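PDB 3VWC: serine protease inhibitor 1 from Coprinopsis cinerea, which probably inhibits serine-type endopeptidases, as a member of the I66 family of peptidase inhibitors with a beta-trefoil fold. Local coordinates for residues P124-P129 against R134-E139; T87-H92 against T138-F143; V18-A23 against L71-L76; V47-D52 against I56-G61; V109-A112 against L117-V120. All coordinates share one frame; numbering follows the deposited sequence. Where two conformers were deposited one is given.

The five contacts lie in one beta-trefoil with no alpha helix. Along the chain, contact 3 opens first and encloses contact 4. Contact 2 opens next and encloses contact 5, and contact 1 follows in the last loop before strand 141-145. Contacts 1 and 2 share Thr-138 and Glu-139, and their centres are about 10 Å apart. Contacts 3 and 4 meet where Arg-20 bonds to Cys-59 O, with centres about 13 Å apart. Contact 5 touches contacts 1, 2 and 3. Contacts 1 and 3 are farthest apart, about 25 Å between centres. Contacts 2, 3 and 4 reach one antiparallel sheet, contact 2 touching contact 4 through Phe-143; contacts 1 and 5 pack loops beside it.

Contact 1. Residues P124-P129 against R134-E139; sequences PLIAAP and RYPATE
Ala-127 and Tyr-135 bring their CA atoms to 4.6 Å, and from there the two loop segments 124-129 and 134-139 diverge toward Leu-125 and Glu-139. Ala-128 N gives a hydrogen bond to Arg-134 O at 3.0 Å near the close end. Glu-139 holds the other end. Its side chain runs extended (chi2 179°) across the gap and turns its carboxylate to the backbone of Ile-126. Ile-126 N donates to OE2 of Glu-139 at 2.9 Å. The bond is nearly straight, 174° at the hydrogen, and comes in on the syn side, somewhat out of the carboxylate plane. OE1 of Glu-139 lies only 2.5 Å from Ile-126 O. Two oxygens so close would fit a protonated acid, but the point is not settled. Leu-125 lies alongside the same acid, with CD2 3.6 Å from CD of Glu-139, and the two side chains pass in opposite directions. The methyl of Ala-127 sits over one face of the Tyr-135 ring, CB 4.0 Å from the centroid, a CH-pi contact. Pro-136 CD packs 3.4 Å from Ile-126 O. The polar end of Arg-134 turns away and bonds to Gln-91 O. The beta-trefoil loop between strands 121-123 and 141-145 here folds back on itself. Leu-125 leans on Thr-98 and Val-100 of strand 96-101, and both Leu-125 and Glu-139 touch Val-109 of strand 107-109.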
# COMPACT_ATOMS: atom_id res chain seq x y z
N PRO A 124 -3.52 -10.85 7.25
CA PRO A 124 -4.99 -10.77 7.36
C PRO A 124 -5.39 -9.49 8.11
O PRO A 124 -4.84 -9.22 9.18
CB PRO A 124 -5.36 -11.99 8.22
CG PRO A 124 -4.19 -12.88 8.19
CD PRO A 124 -2.96 -12.08 7.84
N LEU A 125 -6.40 -8.77 7.62
CA LEU A 125 -6.83 -7.57 8.33
C LEU A 125 -7.75 -7.91 9.47
O LEU A 125 -8.59 -8.85 9.37
CB LEU A 125 -7.55 -6.60 7.41
CG LEU A 125 -6.71 -6.04 6.24
CD1 LEU A 125 -7.44 -4.85 5.65
CD2 LEU A 125 -5.29 -5.60 6.77
N ILE A 126 -7.65 -7.12 10.52
CA ILE A 126 -8.59 -7.22 11.64
C ILE A 126 -9.40 -5.93 11.75
O ILE A 126 -8.99 -4.88 11.24
CB ILE A 126 -7.90 -7.52 12.98
CG1 ILE A 126 -6.94 -6.40 13.40
CG2 ILE A 126 -7.16 -8.90 12.88
CD1 ILE A 126 -6.31 -6.64 14.79
N ALA A 127 -10.56 -6.01 12.41
CA ALA A 127 -11.39 -4.83 12.57
C ALA A 127 -12.31 -5.09 13.75
O ALA A 127 -12.54 -6.25 14.12
CB ALA A 127 -12.20 -4.57 11.30
N ALA A 128 -12.68 -4.01 14.43
CA ALA A 128 -13.71 -4.09 15.49
C ALA A 128 -14.99 -4.62 14.85
O ALA A 128 -15.37 -4.24 13.73
CB ALA A 128 -13.99 -2.70 16.09
N PRO A 129 -15.74 -5.42 15.62
CA PRO A 129 -17.00 -5.99 15.18
C PRO A 129 -18.15 -4.99 15.33
O PRO A 129 -19.12 -5.28 16.02
CB PRO A 129 -17.19 -7.19 16.14
CG PRO A 129 -16.44 -6.80 17.37
CD PRO A 129 -15.25 -5.99 16.88
N ARG A 134 -14.78 -0.88 12.34
CA ARG A 134 -13.78 0.16 12.51
C ARG A 134 -12.38 -0.44 12.51
O ARG A 134 -12.07 -1.35 13.28
CB ARG A 134 -14.05 0.96 13.79
CG ARG A 134 -15.21 1.95 13.53
CD ARG A 134 -15.22 3.19 14.44
NE ARG A 134 -14.13 4.16 14.19
CZ ARG A 134 -14.18 5.18 13.33
NH1 ARG A 134 -15.23 5.34 12.52
NH2 ARG A 134 -13.14 6.02 13.24
N TYR A 135 -11.58 -0.00 11.55
CA TYR A 135 -10.26 -0.57 11.38
C TYR A 135 -9.26 0.19 12.23
O TYR A 135 -9.34 1.42 12.37
CB TYR A 135 -9.89 -0.43 9.91
CG TYR A 135 -10.69 -1.31 9.01
CD1 TYR A 135 -10.18 -2.56 8.63
CD2 TYR A 135 -11.96 -0.93 8.54
CE1 TYR A 135 -10.91 -3.38 7.76
CE2 TYR A 135 -12.69 -1.75 7.71
CZ TYR A 135 -12.19 -3.00 7.37
OH TYR A 135 -12.89 -3.83 6.53
N PRO A 136 -8.25 -0.51 12.74
CA PRO A 136 -7.11 0.20 13.33
C PRO A 136 -6.35 1.02 12.28
O PRO A 136 -6.31 0.65 11.08
CB PRO A 136 -6.23 -0.94 13.87
CG PRO A 136 -6.55 -2.09 12.91
CD PRO A 136 -8.03 -1.96 12.62
N ALA A 137 -5.68 2.09 12.71
CA ALA A 137 -4.98 2.95 11.78
C ALA A 137 -3.88 2.23 10.99
O ALA A 137 -3.50 2.70 9.88
CB ALA A 137 -4.35 4.16 12.53
N THR A 138 -3.37 1.15 11.60
CA THR A 138 -2.35 0.31 10.98
C THR A 138 -2.79 -0.26 9.62
O THR A 138 -1.95 -0.67 8.81
CB THR A 138 -2.06 -0.86 11.89
OG1 THR A 138 -3.32 -1.51 12.10
CG2 THR A 138 -1.46 -0.35 13.22
N GLU A 139 -4.09 -0.25 9.33
CA GLU A 139 -4.62 -0.90 8.12
C GLU A 139 -5.28 0.10 7.19
O GLU A 139 -5.83 -0.29 6.17
CB GLU A 139 -5.66 -1.97 8.53
CG GLU A 139 -5.03 -3.00 9.48
CD GLU A 139 -6.00 -4.06 9.94
OE1 GLU A 139 -7.23 -3.74 9.91
OE2 GLU A 139 -5.57 -5.11 10.44

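Contact 2. Residues T87-H92 against T138-F143; sequences THQPQH and TELFTF
His-92 and Leu-140 are the closest backbone positions of the two segments, yet their CA atoms stand 8.2 Å apart and no hydrogen bond crosses. Segment 87-92 leaves strand 84-88 and closes into a 3-10 turn, in which His-92 N bonds to Gln-89 O at 2.8 Å. Segment 138-143 passes from another 3-10 turn into strand 141-145. The gap is bridged by side chains, chiefly by Leu-140. Its CD1 methyl comes down over one face of the imidazole of His-92, 3.6 Å from the ring centroid and 15° off the normal. This is a CH-pi contact, set slightly toward the rim near CG and ND1. The opposite face is covered by CG of Gln-91, so the ring is clamped between two aliphatic groups. CB of Gln-89 lies at the ring edge, in its plane. The edge atom NE2 accepts a bond from Tyr-135 N, which fixes the ring's rotation. The other methyl of Leu-140, CD2, reaches CG of Gln-89 at 4.1 Å. Gln-89 is bent at chi2 (-66°), and this turns its amide away from the leucine. There OE1 of Gln-89 accepts a bond from NE2 of Gln-91 at 3.1 Å, and NE2 of Gln-89 bonds to Thr-98 OG1. The arrangement is loop packing within the beta-trefoil, joining the turn after strand 84-88 to Leu-140, on the segment leading into strand 141-145.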
# COMPACT_ATOMS: atom_id res chain seq x y z
N THR A 87 -10.66 -0.47 -1.09
CA THR A 87 -12.04 -0.19 -0.67
C THR A 87 -12.07 1.09 0.15
O THR A 87 -11.37 1.19 1.19
CB THR A 87 -12.53 -1.34 0.23
OG1 THR A 87 -12.41 -2.61 -0.47
CG2 THR A 87 -14.03 -1.16 0.52
N HIS A 88 -12.99 2.00 -0.17
CA HIS A 88 -13.20 3.19 0.62
C HIS A 88 -13.70 2.78 2.02
O HIS A 88 -14.60 1.91 2.14
CB HIS A 88 -14.34 4.02 0.01
CG HIS A 88 -13.90 5.04 -0.98
ND1 HIS A 88 -13.46 6.30 -0.60
CD2 HIS A 88 -13.92 5.04 -2.33
CE1 HIS A 88 -13.19 7.00 -1.69
NE2 HIS A 88 -13.46 6.27 -2.75
N GLN A 89 -13.19 3.45 3.04
CA GLN A 89 -13.72 3.34 4.41
C GLN A 89 -14.11 4.74 4.88
O GLN A 89 -13.40 5.37 5.66
CB GLN A 89 -12.70 2.71 5.37
CG GLN A 89 -12.13 1.38 4.84
CD GLN A 89 -13.19 0.27 4.76
OE1 GLN A 89 -14.28 0.37 5.35
NE2 GLN A 89 -12.87 -0.79 3.99
N PRO A 90 -15.31 5.21 4.44
CA PRO A 90 -15.69 6.63 4.67
C PRO A 90 -15.88 7.01 6.14
O PRO A 90 -15.77 8.18 6.48
CB PRO A 90 -17.06 6.74 4.00
CG PRO A 90 -17.19 5.61 3.10
CD PRO A 90 -16.26 4.50 3.55
N GLN A 91 -16.11 6.00 6.98
CA GLN A 91 -16.20 6.15 8.43
C GLN A 91 -14.88 6.57 9.03
O GLN A 91 -14.83 6.98 10.22
CB GLN A 91 -16.77 4.87 9.09
CG GLN A 91 -15.78 3.68 9.09
CD GLN A 91 -15.81 2.79 7.83
OE1 GLN A 91 -16.17 3.22 6.74
NE2 GLN A 91 -15.34 1.55 7.99
N HIS A 92 -13.80 6.47 8.23
CA HIS A 92 -12.46 6.85 8.67
C HIS A 92 -11.93 8.10 7.96
O HIS A 92 -10.77 8.50 8.16
CB HIS A 92 -11.45 5.70 8.53
CG HIS A 92 -11.74 4.54 9.42
ND1 HIS A 92 -11.58 4.59 10.79
CD2 HIS A 92 -12.11 3.27 9.13
CE1 HIS A 92 -11.89 3.40 11.30
NE2 HIS A 92 -12.23 2.59 10.31
N THR A 138 -3.37 1.15 11.60
CA THR A 138 -2.35 0.31 10.98
C THR A 138 -2.79 -0.26 9.62
O THR A 138 -1.95 -0.67 8.81
CB THR A 138 -2.06 -0.86 11.89
OG1 THR A 138 -3.32 -1.51 12.10
CG2 THR A 138 -1.46 -0.35 13.22
N GLU A 139 -4.09 -0.25 9.33
CA GLU A 139 -4.62 -0.90 8.12
C GLU A 139 -5.28 0.10 7.19
O GLU A 139 -5.83 -0.29 6.17
CB GLU A 139 -5.66 -1.97 8.53
CG GLU A 139 -5.03 -3.00 9.48
CD GLU A 139 -6.00 -4.06 9.94
OE1 GLU A 139 -7.23 -3.74 9.91
OE2 GLU A 139 -5.57 -5.11 10.44
N LEU A 140 -5.13 1.40 7.50
CA LEU A 140 -5.78 2.48 6.74
C LEU A 140 -4.76 3.38 6.04
O LEU A 140 -3.72 3.73 6.63
CB LEU A 140 -6.67 3.31 7.69
CG LEU A 140 -7.80 2.46 8.33
CD1 LEU A 140 -8.46 3.41 9.32
CD2 LEU A 140 -8.83 1.98 7.27
N PHE A 141 -5.04 3.70 4.79
CA PHE A 141 -4.18 4.54 3.97
C PHE A 141 -5.00 5.65 3.34
O PHE A 141 -6.07 5.41 2.84
CB PHE A 141 -3.58 3.63 2.89
CG PHE A 141 -2.73 2.57 3.48
CD1 PHE A 141 -3.31 1.41 3.99
CD2 PHE A 141 -1.40 2.81 3.80
CE1 PHE A 141 -2.55 0.45 4.68
CE2 PHE A 141 -0.66 1.85 4.44
CZ PHE A 141 -1.22 0.70 4.94
N THR A 142 -4.41 6.84 3.26
CA THR A 142 -5.03 7.95 2.53
C THR A 142 -4.48 8.04 1.12
O THR A 142 -3.24 8.13 0.95
CB THR A 142 -4.81 9.28 3.25
OG1 THR A 142 -5.30 9.17 4.59
CG2 THR A 142 -5.59 10.43 2.58
N PHE A 143 -5.33 7.85 0.12
CA PHE A 143 -4.92 7.95 -1.29
C PHE A 143 -5.44 9.30 -1.78
O PHE A 143 -6.66 9.50 -1.84
CB PHE A 143 -5.58 6.86 -2.14
CG PHE A 143 -4.90 5.53 -2.10
CD1 PHE A 143 -4.85 4.76 -0.93
CD2 PHE A 143 -4.32 5.02 -3.25
CE1 PHE A 143 -4.27 3.48 -0.92
CE2 PHE A 143 -3.73 3.77 -3.26
CZ PHE A 143 -3.67 2.99 -2.08

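Contact 3. Residues V18-A23 against L71-L76; sequences VGRPLA and LFADLL
Arg-20 reaches across to Ala-73 and Leu-75, joining two strands of the beta-trefoil sheet that are not direct neighbours. Strand 31-35 lies between strands 18-19 and 70-73 in the sheet and pairs with both, through Gly-19 with Arg-34 and Leu-71 with Ile-33. The CA atoms of Arg-20 and Ala-73, the nearest pair, are therefore 8.7 Å apart, and a long side chain has to span the space.

The apolar part of the contact is made along this chain. CD of Arg-20 lies 4.0 Å from CB of Ala-73, so the methyl of the alanine packs against the end of the aliphatic portion. The chain then bends at chi3 (68°), which turns the guanidinium group toward Leu-75. The leucine approaches from the opposite direction and offers both methyls to the group. Neither Ala-73 nor Leu-75 gives it a polar partner.

The polar part is met from outside the two segments. NH2 of Arg-20 forms a salt bridge with Glu-24 OE1, and NH1 bonds to Cys-59 O at the end of strand 54-59. The backbone of Arg-20 is held as well, its N by Asn-44 OD1 and its O by Lys-60 NZ. The charge is probably balanced by Glu-24, with aliphatic groups packed beside it.

Those aliphatic contacts are close to even. NH1 of Arg-20 is 3.9 Å from CB of Ala-73, while NH2 of Arg-20 is 3.9 Å from CD1 and 4.0 Å from CD2 of Leu-75.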
# COMPACT_ATOMS: atom_id res chain seq x y z
N VAL A 18 4.01 6.33 1.97
CA VAL A 18 4.39 4.97 1.67
C VAL A 18 5.00 4.87 0.25
O VAL A 18 4.47 5.50 -0.68
CB VAL A 18 3.10 4.13 1.77
CG1 VAL A 18 3.34 2.69 1.37
CG2 VAL A 18 2.53 4.25 3.19
N GLY A 19 6.12 4.17 0.10
CA GLY A 19 6.66 3.99 -1.25
C GLY A 19 8.12 3.60 -1.16
O GLY A 19 8.50 2.80 -0.30
N ARG A 20 8.94 4.12 -2.08
CA ARG A 20 10.31 3.69 -2.21
C ARG A 20 11.22 4.87 -1.99
O ARG A 20 10.93 5.98 -2.45
CB ARG A 20 10.51 3.02 -3.58
CG ARG A 20 9.86 1.65 -3.70
CD ARG A 20 9.68 1.18 -5.15
NE ARG A 20 10.99 0.91 -5.78
CZ ARG A 20 11.16 0.61 -7.06
NH1 ARG A 20 10.13 0.54 -7.90
NH2 ARG A 20 12.39 0.40 -7.53
N PRO A 21 12.36 4.64 -1.31
CA PRO A 21 13.28 5.74 -0.99
C PRO A 21 14.15 6.12 -2.19
O PRO A 21 14.10 5.44 -3.21
CB PRO A 21 14.17 5.13 0.10
CG PRO A 21 14.24 3.71 -0.24
CD PRO A 21 12.81 3.36 -0.73
N LEU A 22 14.94 7.20 -2.05
CA LEU A 22 15.78 7.71 -3.14
C LEU A 22 16.91 6.72 -3.47
O LEU A 22 17.19 6.48 -4.64
CB LEU A 22 16.36 9.09 -2.80
CG LEU A 22 17.01 9.87 -3.96
CD1 LEU A 22 15.95 10.35 -4.96
CD2 LEU A 22 17.87 11.04 -3.46
N ALA A 23 17.48 6.07 -2.46
CA ALA A 23 18.59 5.14 -2.70
C ALA A 23 18.11 3.70 -2.73
O ALA A 23 17.67 3.17 -1.71
CB ALA A 23 19.67 5.29 -1.65
N LEU A 71 5.38 -6.34 1.76
CA LEU A 71 5.01 -5.70 0.48
C LEU A 71 6.21 -5.26 -0.34
O LEU A 71 7.08 -4.54 0.19
CB LEU A 71 4.09 -4.50 0.75
CG LEU A 71 3.55 -3.82 -0.48
CD1 LEU A 71 2.62 -4.74 -1.28
CD2 LEU A 71 2.80 -2.54 -0.07
N PHE A 72 6.32 -5.74 -1.59
CA PHE A 72 7.47 -5.34 -2.46
C PHE A 72 7.00 -4.82 -3.80
O PHE A 72 5.92 -5.20 -4.25
CB PHE A 72 8.33 -6.55 -2.79
CG PHE A 72 9.02 -7.18 -1.59
CD1 PHE A 72 10.37 -6.92 -1.38
CD2 PHE A 72 8.41 -8.16 -0.83
CE1 PHE A 72 11.04 -7.58 -0.34
CE2 PHE A 72 9.06 -8.88 0.20
CZ PHE A 72 10.42 -8.60 0.43
N ALA A 73 7.84 -4.02 -4.44
CA ALA A 73 7.76 -3.77 -5.86
C ALA A 73 8.48 -4.87 -6.65
O ALA A 73 9.60 -5.31 -6.29
CB ALA A 73 8.28 -2.43 -6.18
N ASP A 74 7.79 -5.38 -7.68
CA ASP A 74 8.32 -6.49 -8.50
C ASP A 74 9.06 -5.89 -9.69
O ASP A 74 8.47 -5.25 -10.56
CB ASP A 74 7.19 -7.43 -8.97
CG ASP A 74 7.69 -8.66 -9.75
OD1 ASP A 74 8.92 -8.88 -9.84
OD2 ASP A 74 6.80 -9.34 -10.36
N LEU A 75 10.38 -6.01 -9.63
CA LEU A 75 11.22 -5.49 -10.69
C LEU A 75 11.46 -6.57 -11.75
O LEU A 75 11.75 -6.22 -12.87
CB LEU A 75 12.55 -4.93 -10.11
CG LEU A 75 12.48 -3.46 -9.68
CD1 LEU A 75 11.41 -3.23 -8.62
CD2 LEU A 75 13.83 -2.97 -9.16
N LEU A 76 11.47 -7.85 -11.36
CA LEU A 76 11.86 -8.94 -12.30
C LEU A 76 10.69 -9.41 -13.16
O LEU A 76 10.90 -9.82 -14.33
CB LEU A 76 12.47 -10.14 -11.54
CG LEU A 76 12.92 -11.33 -12.39
CD1 LEU A 76 14.07 -10.92 -13.32
CD2 LEU A 76 13.30 -12.55 -11.56

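Contact 4. Residues V47-D52 against I56-G61; sequences VVEKDD and ILYCKG
Tyr-58 meets Val-47 with the edge of its ring, where Val-47 O lies close to the ring plane, 3.8 Å from CD2 of Tyr-58. Glu-49 comes to the same ring obliquely, its CG 4.1 Å from CE2 of Tyr-58. The carboxylate of Glu-49 is turned 82° from the ring plane, so the two flat groups do not stack. A bend at chi2 (-102°) swings that carboxylate aside. Its OE2 makes a weak hydrogen bond to a bound MPD, probably from the crystallisation liquor.

The backbones form an antiparallel ladder. Val-47 and Tyr-58 are a hydrogen-bonded pair, with Tyr-58 N to Val-47 O at 2.8 Å and Val-47 N to Tyr-58 O at 2.9 Å. Glu-49 and Ile-56 are the next such pair. Glu-49 N points almost straight at Ile-56 O, 3.0 Å away, and Ile-56 N bonds back to Glu-49 O. In one of two conformers, Ile-56 lays CG1 and CD1 against CB and the carboxylate of Asp-51. Between the pairs Val-48 and Leu-57 form a non-hydrogen-bonded pair. Their side chains lie side by side on the other face of the sheet. Leu-57 also has two conformers, so their closest approach is doubtful.

Together these strands make the beta hairpin 46-51 and 54-59. Strand 5-11 flanks it beyond Val-47 and Val-48, touching them through Thr-6 and Tyr-7. Strand 62-67 flanks the other side, where Leu-57 packs on Val-64 and Tyr-58 on Pro-63.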
# COMPACT_ATOMS: atom_id res chain seq x y z
N VAL A 47 0.70 4.83 -9.27
CA VAL A 47 -0.30 4.72 -10.31
C VAL A 47 -1.23 3.54 -10.00
O VAL A 47 -0.80 2.40 -9.74
CB VAL A 47 0.35 4.56 -11.68
CG1 VAL A 47 -0.73 4.33 -12.76
CG2 VAL A 47 1.16 5.78 -11.98
N VAL A 48 -2.53 3.84 -10.03
CA VAL A 48 -3.57 2.86 -9.75
C VAL A 48 -4.32 2.53 -11.05
O VAL A 48 -4.82 3.44 -11.70
CB VAL A 48 -4.57 3.40 -8.73
CG1 VAL A 48 -5.69 2.37 -8.54
CG2 VAL A 48 -3.86 3.70 -7.37
N GLU A 49 -4.26 1.27 -11.46
CA GLU A 49 -4.87 0.82 -12.70
C GLU A 49 -5.93 -0.21 -12.36
O GLU A 49 -5.71 -1.12 -11.58
CB GLU A 49 -3.84 0.17 -13.63
CG GLU A 49 -2.68 1.08 -14.05
CD GLU A 49 -2.82 1.66 -15.45
OE1 GLU A 49 -3.89 1.49 -16.07
OE2 GLU A 49 -1.92 2.42 -15.86
N LYS A 50 -7.09 -0.08 -13.00
CA LYS A 50 -8.06 -1.15 -12.98
C LYS A 50 -7.63 -2.39 -13.76
O LYS A 50 -7.12 -2.30 -14.87
CB LYS A 50 -9.39 -0.60 -13.53
CG LYS A 50 -10.61 -1.33 -13.02
CD LYS A 50 -11.87 -0.76 -13.69
CE LYS A 50 -13.11 -1.55 -13.31
NZ LYS A 50 -13.75 -1.00 -12.07
N ASP A 51 -7.86 -3.55 -13.16
CA ASP A 51 -7.45 -4.82 -13.73
C ASP A 51 -8.58 -5.79 -13.47
O ASP A 51 -8.70 -6.34 -12.38
CB ASP A 51 -6.18 -5.31 -13.02
CG ASP A 51 -5.64 -6.62 -13.61
OD1 ASP A 51 -5.98 -6.96 -14.77
OD2 ASP A 51 -4.83 -7.29 -12.91
N ASP A 52 -9.49 -5.89 -14.44
CA ASP A 52 -10.76 -6.59 -14.23
C ASP A 52 -11.56 -5.99 -13.07
O ASP A 52 -11.90 -4.80 -13.05
CB ASP A 52 -10.50 -8.07 -13.98
CG ASP A 52 -10.64 -8.91 -15.23
OD1 ASP A 52 -11.78 -9.36 -15.51
OD2 ASP A 52 -9.60 -9.14 -15.90
N ILE A 56 -4.25 -2.96 -10.01
CA ILE A 56 -2.80 -3.11 -9.94
C ILE A 56 -2.20 -1.79 -9.52
O ILE A 56 -2.63 -0.74 -9.94
CB ILE A 56 -2.18 -3.55 -11.29
CG1 ILE A 56 -2.86 -4.80 -11.82
CG2 ILE A 56 -0.67 -3.76 -11.13
CD1 ILE A 56 -2.46 -5.14 -13.23
N LEU A 57 -1.24 -1.82 -8.57
CA LEU A 57 -0.75 -0.60 -7.96
C LEU A 57 0.76 -0.46 -8.20
O LEU A 57 1.53 -1.33 -7.79
CB LEU A 57 -1.04 -0.64 -6.43
CG LEU A 57 -2.54 -0.87 -6.12
CD1 LEU A 57 -2.76 -1.26 -4.64
CD2 LEU A 57 -3.30 0.38 -6.41
N TYR A 58 1.13 0.67 -8.77
CA TYR A 58 2.52 0.85 -9.22
C TYR A 58 3.23 1.91 -8.39
O TYR A 58 2.74 3.01 -8.23
CB TYR A 58 2.61 1.19 -10.72
CG TYR A 58 2.24 0.08 -11.69
CD1 TYR A 58 3.20 -0.80 -12.22
CD2 TYR A 58 0.92 -0.13 -12.03
CE1 TYR A 58 2.84 -1.81 -13.11
CE2 TYR A 58 0.55 -1.11 -12.93
CZ TYR A 58 1.52 -1.97 -13.46
OH TYR A 58 1.14 -3.01 -14.30
N CYS A 59 4.45 1.56 -7.94
CA CYS A 59 5.33 2.47 -7.23
C CYS A 59 6.68 2.53 -7.93
O CYS A 59 7.42 1.54 -8.02
CB CYS A 59 5.51 2.05 -5.77
SG CYS A 59 6.51 3.19 -4.77
N LYS A 60 7.03 3.75 -8.28
CA LYS A 60 8.16 4.01 -9.17
C LYS A 60 8.18 3.05 -10.36
O LYS A 60 9.24 2.56 -10.78
CB LYS A 60 9.46 4.02 -8.38
CG LYS A 60 9.50 5.21 -7.44
CD LYS A 60 10.80 5.31 -6.67
CE LYS A 60 10.82 6.54 -5.75
NZ LYS A 60 12.16 6.73 -5.05
N GLY A 61 7.00 2.75 -10.89
CA GLY A 61 6.90 2.11 -12.20
C GLY A 61 6.78 0.61 -12.09
O GLY A 61 6.73 -0.08 -13.10

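Contact 5. Residues V109-A112 against L117-V120; sequences VVPA and LQQV
Val-120 packs against Val-109 and Val-110, and its side chain has the largest share of the contact. Its CB stands back, 4.5 Å from Val-109 O, and forks there into two methyls. CG1 lies anti to the backbone N (chi1 176°) and comes to 3.8 Å from Val-109 O, so one tip rests on backbone. The other methyl, CG2, meets a methyl of the opposite segment, CG2 of Val-110, at 4.1 Å. The two valines approach at a slant.

The second meeting is between Pro-111 and Gln-118. Gln-118 extends beyond CG and brings NE2 to 3.8 Å from CG of Pro-111. The two side chains come from opposite directions. OE1 of Gln-118 accepts a hydrogen bond from Glu-115 N, in the loop between the segments.

The segments extend the two-stranded antiparallel pair 107-109 and 121-123 of the beta-trefoil into its joining loop. Val-120 also touches Ile-33 and Leu-71, which places it against strands 31-35 and 70-73. Val-110 reaches Val-35, and its backbone bonds to Thr-138.

No hydrogen bond crosses between 109-112 and 117-120. The contact therefore rests on van der Waals packing, while backbone bonds to strand 31-35 and to Thr-138 help fix the two segments from outside.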
# COMPACT_ATOMS: atom_id res chain seq x y z
N VAL A 109 -0.50 -3.52 5.97
CA VAL A 109 -0.46 -3.16 7.39
C VAL A 109 0.85 -2.43 7.72
O VAL A 109 1.97 -2.87 7.38
CB VAL A 109 -0.55 -4.42 8.31
CG1 VAL A 109 -0.45 -4.03 9.78
CG2 VAL A 109 -1.87 -5.16 8.06
N VAL A 110 0.73 -1.23 8.30
CA VAL A 110 1.91 -0.53 8.85
C VAL A 110 1.80 -0.67 10.37
O VAL A 110 0.83 -0.17 10.97
CB VAL A 110 1.88 0.97 8.45
CG1 VAL A 110 2.99 1.78 9.24
CG2 VAL A 110 2.12 1.08 6.98
N PRO A 111 2.73 -1.40 11.02
CA PRO A 111 2.60 -1.54 12.49
C PRO A 111 2.60 -0.19 13.20
O PRO A 111 3.25 0.78 12.77
CB PRO A 111 3.85 -2.34 12.89
CG PRO A 111 4.33 -3.02 11.63
CD PRO A 111 3.92 -2.12 10.48
N ALA A 112 1.95 -0.16 14.36
CA ALA A 112 1.76 1.13 15.05
C ALA A 112 3.06 1.72 15.49
O ALA A 112 3.23 2.96 15.54
CB ALA A 112 0.78 1.01 16.19
N LEU A 117 11.50 4.16 7.18
CA LEU A 117 12.13 3.14 6.30
C LEU A 117 11.67 1.70 6.55
O LEU A 117 12.04 0.78 5.82
CB LEU A 117 13.69 3.25 6.26
CG LEU A 117 14.21 4.58 5.72
CD1 LEU A 117 15.75 4.68 5.87
CD2 LEU A 117 13.83 4.78 4.27
N GLN A 118 10.82 1.49 7.55
CA GLN A 118 10.38 0.14 7.86
C GLN A 118 9.44 -0.35 6.75
O GLN A 118 8.62 0.45 6.26
CB GLN A 118 9.68 0.10 9.22
CG GLN A 118 9.39 -1.33 9.66
CD GLN A 118 8.93 -1.42 11.09
OE1 GLN A 118 9.37 -0.62 11.95
NE2 GLN A 118 8.12 -2.41 11.40
N GLN A 119 9.51 -1.65 6.44
CA GLN A 119 8.71 -2.24 5.32
C GLN A 119 7.23 -2.41 5.67
O GLN A 119 6.89 -2.84 6.78
CB GLN A 119 9.30 -3.58 4.89
CG GLN A 119 8.66 -4.09 3.61
CD GLN A 119 9.35 -5.29 3.01
OE1 GLN A 119 9.07 -5.67 1.86
NE2 GLN A 119 10.28 -5.85 3.74
N VAL A 120 6.36 -2.10 4.72
CA VAL A 120 4.94 -2.37 4.86
C VAL A 120 4.70 -3.88 4.86
O VAL A 120 5.36 -4.64 4.15
CB VAL A 120 4.20 -1.67 3.70
CG1 VAL A 120 2.69 -2.01 3.73
CG2 VAL A 120 4.38 -0.16 3.79